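Long-range contacts in ribonucleotide monophosphatase NagD (Escherichia coli, PDB 2C4N), which dephosphorylates ribonucleotides and probably a broad range of other phosphorylated substrates, as a magnesium-dependent hydrolase of the haloacid dehalogenase superfamily: residues A[142-147]-A[154-159]; A[90-95]-A[117-122]. All blocks are in the same frame, centred on the assembly; numbering follows the deposited sequence.

Contact 1: A[142-147]-A[154-159]; sequences ATNPDT and PACGAL
The loop that leaves strand 139-142 runs over the first turn of helix 156-167, with the CA atoms of T147 and G157 4.2 Å apart, and two backbone bonds fasten it: G157 N gives to D146 O at 2.8 Å, and A155 N gives to T147 O. G157 presses bare backbone against the loop; a CB on it would run into P145 O and D146 O. C156, its SG anti to the backbone N (chi1 -177°), sends the sulfur into the bend of the loop, where A142 CB lies 3.7 Å from SG and N144 N makes a weak but straight bond to it. C156 CB lies 3.0 Å from N144 O and 3.3 Å from N144 OD1, a tight fit. The helix start, with A155 at the N-cap, belongs to the cap domain, whose parallel sheet includes strand 139-142, and the contact brings D146, probably a determinant of substrate specificity, to the domain's edge near the magnesium-bearing core. N144 holds that aspartate from within the same loop: its ND2 reaches D146 OD2 at 2.8 Å, in its own amide plane and nearly straight (176°), on the anti side, somewhat tilted out of the carboxylate plane. The amide's other end is held by two donors, T143 OG1 lying in the carbonyl plane of OD1 and water 1, which also accepts from C156 N; this fixes the amide's rotation. D146 OD2 takes a further hydrogen bond from N43, a probable substrate-binding residue, and a bound phosphate ion, probably from the crystallisation liquor, lies about 3 Å from the D146 side chain (nearest atoms).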
ATOM      1  N   ALA A 142       3.124 -18.693   4.812  1.00 13.34           N
ATOM      2  CA  ALA A 142       3.947 -18.116   5.873  1.00 13.29           C
ATOM      3  C   ALA A 142       3.274 -18.376   7.218  1.00 13.32           C
ATOM      4  O   ALA A 142       2.047 -18.343   7.319  1.00 13.85           O
ATOM      5  CB  ALA A 142       4.130 -16.616   5.646  1.00 15.63           C
ATOM      6  N   THR A 143       4.069 -18.623   8.254  1.00 12.14           N
ATOM      7  CA  THR A 143       3.508 -18.920   9.570  1.00 13.52           C
ATOM      8  C   THR A 143       2.740 -17.785  10.245  1.00 12.37           C
ATOM      9  O   THR A 143       1.655 -18.006  10.776  1.00 14.12           O
ATOM     10  CB  THR A 143       4.600 -19.439  10.548  1.00 13.61           C
ATOM     11  OG1 THR A 143       5.636 -18.463  10.693  1.00 13.58           O
ATOM     12  CG2 THR A 143       5.199 -20.736  10.034  1.00 12.00           C
ATOM     13  N   ASN A 144       3.285 -16.572  10.231  1.00 14.50           N
ATOM     14  CA  ASN A 144       2.605 -15.450  10.880  1.00 14.52           C
ATOM     15  C   ASN A 144       3.036 -14.111  10.273  1.00 14.60           C
ATOM     16  O   ASN A 144       4.179 -13.952   9.857  1.00 13.54           O
ATOM     17  CB  ASN A 144       2.878 -15.477  12.395  1.00 15.27           C
ATOM     18  CG  ASN A 144       4.362 -15.394  12.734  1.00 14.37           C
ATOM     19  OD1 ASN A 144       5.160 -16.244  12.332  1.00 15.32           O
ATOM     20  ND2 ASN A 144       4.735 -14.364  13.487  1.00 16.29           N
ATOM     21  N   PRO A 145       2.124 -13.128  10.235  1.00 17.14           N
ATOM     22  CA  PRO A 145       2.396 -11.803   9.669  1.00 17.50           C
ATOM     23  C   PRO A 145       3.216 -10.820  10.506  1.00 17.78           C
ATOM     24  O   PRO A 145       3.636  -9.778  10.000  1.00 17.26           O
ATOM     25  CB  PRO A 145       0.999 -11.275   9.369  1.00 15.98           C
ATOM     26  CG  PRO A 145       0.201 -11.810  10.529  1.00 16.09           C
ATOM     27  CD  PRO A 145       0.725 -13.235  10.694  1.00 14.69           C
ATOM     28  N   ASP A 146       3.441 -11.140  11.774  1.00 15.11           N
ATOM     29  CA  ASP A 146       4.211 -10.260  12.652  1.00 15.73           C
ATOM     30  C   ASP A 146       5.541  -9.861  12.006  1.00 17.25           C
ATOM     31  O   ASP A 146       6.283 -10.720  11.523  1.00 16.24           O
ATOM     32  CB  ASP A 146       4.455 -10.972  13.980  1.00 19.73           C
ATOM     33  CG  ASP A 146       3.171 -11.425  14.627  1.00 20.84           C
ATOM     34  OD1 ASP A 146       2.595 -10.650  15.420  1.00 23.55           O
ATOM     35  OD2 ASP A 146       2.725 -12.551  14.330  1.00 19.34           O
ATOM     36  N   THR A 147       5.852  -8.564  12.006  1.00 18.61           N
ATOM     37  CA  THR A 147       7.092  -8.092  11.386  1.00 20.66           C
ATOM     38  C   THR A 147       8.331  -8.292  12.250  1.00 22.89           C
ATOM     39  O   THR A 147       9.440  -8.408  11.733  1.00 21.56           O
ATOM     40  CB  THR A 147       6.988  -6.595  11.005  1.00 29.82           C
ATOM     41  OG1 THR A 147       6.850  -5.801  12.190  1.00 30.25           O
ATOM     42  CG2 THR A 147       5.788  -6.366  10.107  1.00 30.93           C
ATOM     43  N   PRO A 154      13.865  -9.341  13.591  1.00 20.10           N
ATOM     44  CA  PRO A 154      13.038  -9.697  12.437  1.00 18.79           C
ATOM     45  C   PRO A 154      12.214 -10.949  12.724  1.00 17.38           C
ATOM     46  O   PRO A 154      12.706 -11.898  13.340  1.00 17.03           O
ATOM     47  CB  PRO A 154      14.070  -9.930  11.333  1.00 19.00           C
ATOM     48  CG  PRO A 154      15.183  -8.976  11.709  1.00 19.61           C
ATOM     49  CD  PRO A 154      15.280  -9.200  13.202  1.00 18.94           C
ATOM     50  N   ALA A 155      10.957 -10.929  12.290  1.00 19.64           N
ATOM     51  CA  ALA A 155      10.051 -12.056  12.460  1.00 18.83           C
ATOM     52  C   ALA A 155       9.565 -12.439  11.067  1.00 18.68           C
ATOM     53  O   ALA A 155       9.924 -11.791  10.082  1.00 18.15           O
ATOM     54  CB  ALA A 155       8.876 -11.662  13.350  1.00 17.43           C
ATOM     55  N   CYS A 156       8.744 -13.481  10.986  1.00 14.75           N
ATOM     56  CA  CYS A 156       8.233 -13.961   9.708  1.00 14.32           C
ATOM     57  C   CYS A 156       7.830 -12.880   8.700  1.00 14.01           C
ATOM     58  O   CYS A 156       8.257 -12.913   7.542  1.00 13.96           O
ATOM     59  CB  CYS A 156       7.040 -14.887   9.947  1.00 10.88           C
ATOM     60  SG  CYS A 156       6.365 -15.605   8.445  1.00 15.76           S
ATOM     61  N   GLY A 157       7.005 -11.934   9.139  1.00 15.73           N
ATOM     62  CA  GLY A 157       6.548 -10.874   8.252  1.00 15.80           C
ATOM     63  C   GLY A 157       7.673 -10.108   7.581  1.00 16.10           C
ATOM     64  O   GLY A 157       7.562  -9.726   6.414  1.00 15.75           O
ATOM     65  N   ALA A 158       8.751  -9.879   8.322  1.00 16.55           N
ATOM     66  CA  ALA A 158       9.906  -9.156   7.795  1.00 17.55           C
ATOM     67  C   ALA A 158      10.680 -10.000   6.782  1.00 17.10           C
ATOM     68  O   ALA A 158      11.230  -9.475   5.810  1.00 17.44           O
ATOM     69  CB  ALA A 158      10.824  -8.736   8.943  1.00 20.65           C
ATOM     70  N   LEU A 159      10.726 -11.308   7.014  1.00 13.82           N
ATOM     71  CA  LEU A 159      11.421 -12.213   6.105  1.00 15.11           C
ATOM     72  C   LEU A 159      10.648 -12.333   4.798  1.00 13.55           C
ATOM     73  O   LEU A 159      11.232 -12.517   3.732  1.00 14.38           O
ATOM     74  CB  LEU A 159      11.586 -13.602   6.737  1.00 19.19           C
ATOM     75  CG  LEU A 159      12.252 -13.675   8.123  1.00 21.17           C
ATOM     76  CD1 LEU A 159      12.650 -15.117   8.407  1.00 22.11           C
ATOM     77  CD2 LEU A 159      13.473 -12.781   8.172  1.00 20.47           C
TER
HETATM   78  O   HOH W   1       7.835 -15.091  13.259  1.00 17.17           O

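Contact 2: A[90-95]-A[117-122]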
ATOM      1  N   VAL A  90      12.053 -21.609   4.506  1.00 15.89           N
ATOM      2  CA  VAL A  90      12.877 -20.528   5.021  1.00 15.57           C
ATOM      3  C   VAL A  90      12.495 -20.513   6.494  1.00 16.47           C
ATOM      4  O   VAL A  90      11.542 -19.856   6.898  1.00 15.17           O
ATOM      5  CB  VAL A  90      12.515 -19.170   4.378  1.00 20.20           C
ATOM      6  CG1 VAL A  90      13.320 -18.051   5.031  1.00 19.28           C
ATOM      7  CG2 VAL A  90      12.796 -19.211   2.878  1.00 18.59           C
ATOM      8  N   GLY A  91      13.223 -21.282   7.293  1.00 18.57           N
ATOM      9  CA  GLY A  91      12.921 -21.352   8.709  1.00 21.12           C
ATOM     10  C   GLY A  91      13.824 -22.366   9.370  1.00 23.31           C
ATOM     11  O   GLY A  91      14.686 -22.944   8.714  1.00 24.11           O
ATOM     12  N   GLU A  92      13.629 -22.598  10.661  1.00 30.56           N
ATOM     13  CA  GLU A  92      14.480 -23.544  11.368  1.00 33.59           C
ATOM     14  C   GLU A  92      13.795 -24.096  12.603  1.00 33.55           C
ATOM     15  O   GLU A  92      12.769 -23.579  13.037  1.00 35.57           O
ATOM     16  CB  GLU A  92      15.785 -22.852  11.777  1.00 32.09           C
ATOM     17  CG  GLU A  92      15.600 -21.733  12.819  1.00 35.65           C
ATOM     18  CD  GLU A  92      16.854 -20.887  13.031  1.00 38.92           C
ATOM     19  OE1 GLU A  92      17.949 -21.329  12.623  1.00 40.20           O
ATOM     20  OE2 GLU A  92      16.750 -19.780  13.612  1.00 38.87           O
ATOM     21  N   GLY A  93      14.373 -25.154  13.160  1.00 29.70           N
ATOM     22  CA  GLY A  93      13.839 -25.749  14.367  1.00 27.85           C
ATOM     23  C   GLY A  93      12.473 -26.403  14.305  1.00 25.98           C
ATOM     24  O   GLY A  93      12.221 -27.275  13.473  1.00 25.92           O
ATOM     25  N   ALA A  94      11.602 -25.977  15.216  1.00 24.59           N
ATOM     26  CA  ALA A  94      10.246 -26.506  15.351  1.00 23.50           C
ATOM     27  C   ALA A  94       9.490 -26.715  14.046  1.00 21.69           C
ATOM     28  O   ALA A  94       8.970 -27.802  13.799  1.00 21.40           O
ATOM     29  CB  ALA A  94       9.442 -25.605  16.273  1.00 21.84           C
ATOM     30  N   LEU A  95       9.417 -25.674  13.220  1.00 17.47           N
ATOM     31  CA  LEU A  95       8.706 -25.765  11.946  1.00 16.78           C
ATOM     32  C   LEU A  95       9.234 -26.899  11.068  1.00 15.69           C
ATOM     33  O   LEU A  95       8.460 -27.664  10.489  1.00 15.00           O
ATOM     34  CB  LEU A  95       8.817 -24.445  11.180  1.00 16.62           C
ATOM     35  CG  LEU A  95       8.187 -24.434   9.778  1.00 17.01           C
ATOM     36  CD1 LEU A  95       6.680 -24.666   9.885  1.00 17.84           C
ATOM     37  CD2 LEU A  95       8.477 -23.102   9.085  1.00 15.20           C
ATOM     38  N   GLY A 117       8.955 -19.187   7.851  1.00 12.61           N
ATOM     39  CA  GLY A 117       8.681 -19.105   9.275  1.00 14.76           C
ATOM     40  C   GLY A 117       9.650 -18.073   9.815  1.00 16.89           C
ATOM     41  O   GLY A 117       9.596 -16.907   9.426  1.00 16.92           O
ATOM     42  N   GLU A 118      10.539 -18.500  10.703  1.00 18.59           N
ATOM     43  CA  GLU A 118      11.551 -17.618  11.266  1.00 19.74           C
ATOM     44  C   GLU A 118      12.894 -18.338  11.340  1.00 19.80           C
ATOM     45  O   GLU A 118      12.968 -19.526  11.660  1.00 16.02           O
ATOM     46  CB  GLU A 118      11.142 -17.143  12.665  1.00 31.96           C
ATOM     47  CG  GLU A 118      12.313 -16.708  13.544  1.00 39.06           C
ATOM     48  CD  GLU A 118      12.972 -15.403  13.111  1.00 42.68           C
ATOM     49  OE1 GLU A 118      13.087 -15.138  11.895  1.00 42.09           O
ATOM     50  OE2 GLU A 118      13.400 -14.640  14.006  1.00 46.59           O
ATOM     51  N   THR A 119      13.958 -17.614  11.019  1.00 18.60           N
ATOM     52  CA  THR A 119      15.294 -18.181  11.090  1.00 18.20           C
ATOM     53  C   THR A 119      16.306 -17.054  11.115  1.00 20.08           C
ATOM     54  O   THR A 119      16.275 -16.163  10.270  1.00 17.59           O
ATOM     55  CB  THR A 119      15.599 -19.115   9.901  1.00 22.24           C
ATOM     56  OG1 THR A 119      16.979 -19.504   9.953  1.00 23.89           O
ATOM     57  CG2 THR A 119      15.314 -18.420   8.572  1.00 22.85           C
ATOM     58  N   ARG A 120      17.193 -17.084  12.102  1.00 21.89           N
ATOM     59  CA  ARG A 120      18.208 -16.052  12.223  1.00 24.37           C
ATOM     60  C   ARG A 120      19.303 -16.251  11.192  1.00 23.42           C
ATOM     61  O   ARG A 120      20.267 -15.492  11.154  1.00 24.57           O
ATOM     62  CB  ARG A 120      18.820 -16.064  13.620  1.00 46.37           C
ATOM     63  CG  ARG A 120      17.865 -15.730  14.749  1.00 51.69           C
ATOM     64  CD  ARG A 120      18.685 -15.441  15.986  1.00 58.34           C
ATOM     65  NE  ARG A 120      17.903 -14.949  17.112  1.00 63.25           N
ATOM     66  CZ  ARG A 120      18.438 -14.346  18.167  1.00 65.45           C
ATOM     67  NH1 ARG A 120      19.750 -14.164  18.228  1.00 66.52           N
ATOM     68  NH2 ARG A 120      17.669 -13.928  19.162  1.00 66.72           N
ATOM     69  N   SER A 121      19.157 -17.289  10.372  1.00 23.47           N
ATOM     70  CA  SER A 121      20.124 -17.588   9.322  1.00 23.32           C
ATOM     71  C   SER A 121      19.639 -17.035   7.990  1.00 21.88           C
ATOM     72  O   SER A 121      20.295 -17.208   6.964  1.00 21.81           O
ATOM     73  CB  SER A 121      20.339 -19.098   9.198  1.00 28.97           C
ATOM     74  OG  SER A 121      21.072 -19.596  10.305  1.00 34.49           O
ATOM     75  N   TYR A 122      18.484 -16.378   8.013  1.00 19.81           N
ATOM     76  CA  TYR A 122      17.903 -15.789   6.806  1.00 18.11           C
ATOM     77  C   TYR A 122      18.963 -14.959   6.086  1.00 18.08           C
ATOM     78  O   TYR A 122      19.655 -14.151   6.711  1.00 17.02           O
ATOM     79  CB  TYR A 122      16.731 -14.879   7.175  1.00 20.03           C
ATOM     80  CG  TYR A 122      15.998 -14.267   5.995  1.00 20.07           C
ATOM     81  CD1 TYR A 122      15.210 -15.049   5.155  1.00 21.41           C
ATOM     82  CD2 TYR A 122      16.051 -12.895   5.750  1.00 21.11           C
ATOM     83  CE1 TYR A 122      14.485 -14.478   4.098  1.00 21.98           C
ATOM     84  CE2 TYR A 122      15.332 -12.316   4.700  1.00 20.84           C
ATOM     85  CZ  TYR A 122      14.551 -13.114   3.882  1.00 21.49           C
ATOM     86  OH  TYR A 122      13.837 -12.546   2.852  1.00 21.97           O
TER
HETATM   87  O   HOH W   2      17.687 -21.503   8.411  1.00 30.48           O
HETATM   88  O   HOH W   3      10.610 -21.415  11.693  1.00 19.88           O
HETATM   89  O   HOH W   4      12.479 -20.461  14.458  1.00 33.73           O
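V90 O accepts from G117 N at 2.8 Å, the shortest direct hydrogen bond across the contact and almost straight (177°), tying the end of strand 86-90 to the start of the loop that follows strand 105-116. E118 O takes a weak bond from E92 N. The E92 side chain, extended beyond CG, passes over T119 and brings OE2 to R120 N at 3.1 Å, the donor approaching from above the carboxylate plane. T119 presents its CB to G91 CA at 3.7 Å, while OG1, anti to the backbone N (chi1 173°), accepts from S121 N in an ST turn and lies 2.6 Å from water 2. A valine in its place would probably leave S121 N without this acceptor and the type I turn from T119 to Y122 less firmly set. Among the buried residues, V90 CG1 meets the Y122 ring at its edge, 3.5 Å from CD1, and helix 124-135 packs on both. The bonds join neighbouring strand ends mainly through backbone groups; the exposed E92 carboxylate is likely steadied by the R120 backbone N-H, whereas with R120 NE and E118 OE2 both 6.1 Å from E92 OE2, attraction and repulsion probably largely cancel.

How the contacts relate
Contact 2 closes before contact 1 opens along the chain, and their centres lie 11 Å apart on the same side of the chain's centre. Both sit at strand ends of the four-stranded parallel sheet of the cap domain, in the order 86-90, 105-116, 139-142, so the loops of three adjacent strands meet. They touch directly: Y122 OH probably bonds L159 O at 2.7 Å, and C156 CB lies 3.3 Å from G117 O. Helix 156-167, which begins in contact 1, also covers Y122. W124 of a second subunit packs on L159 and R120, so both contacts adjoin a second subunit in this crystal assembly, although the protein is described as a monomer.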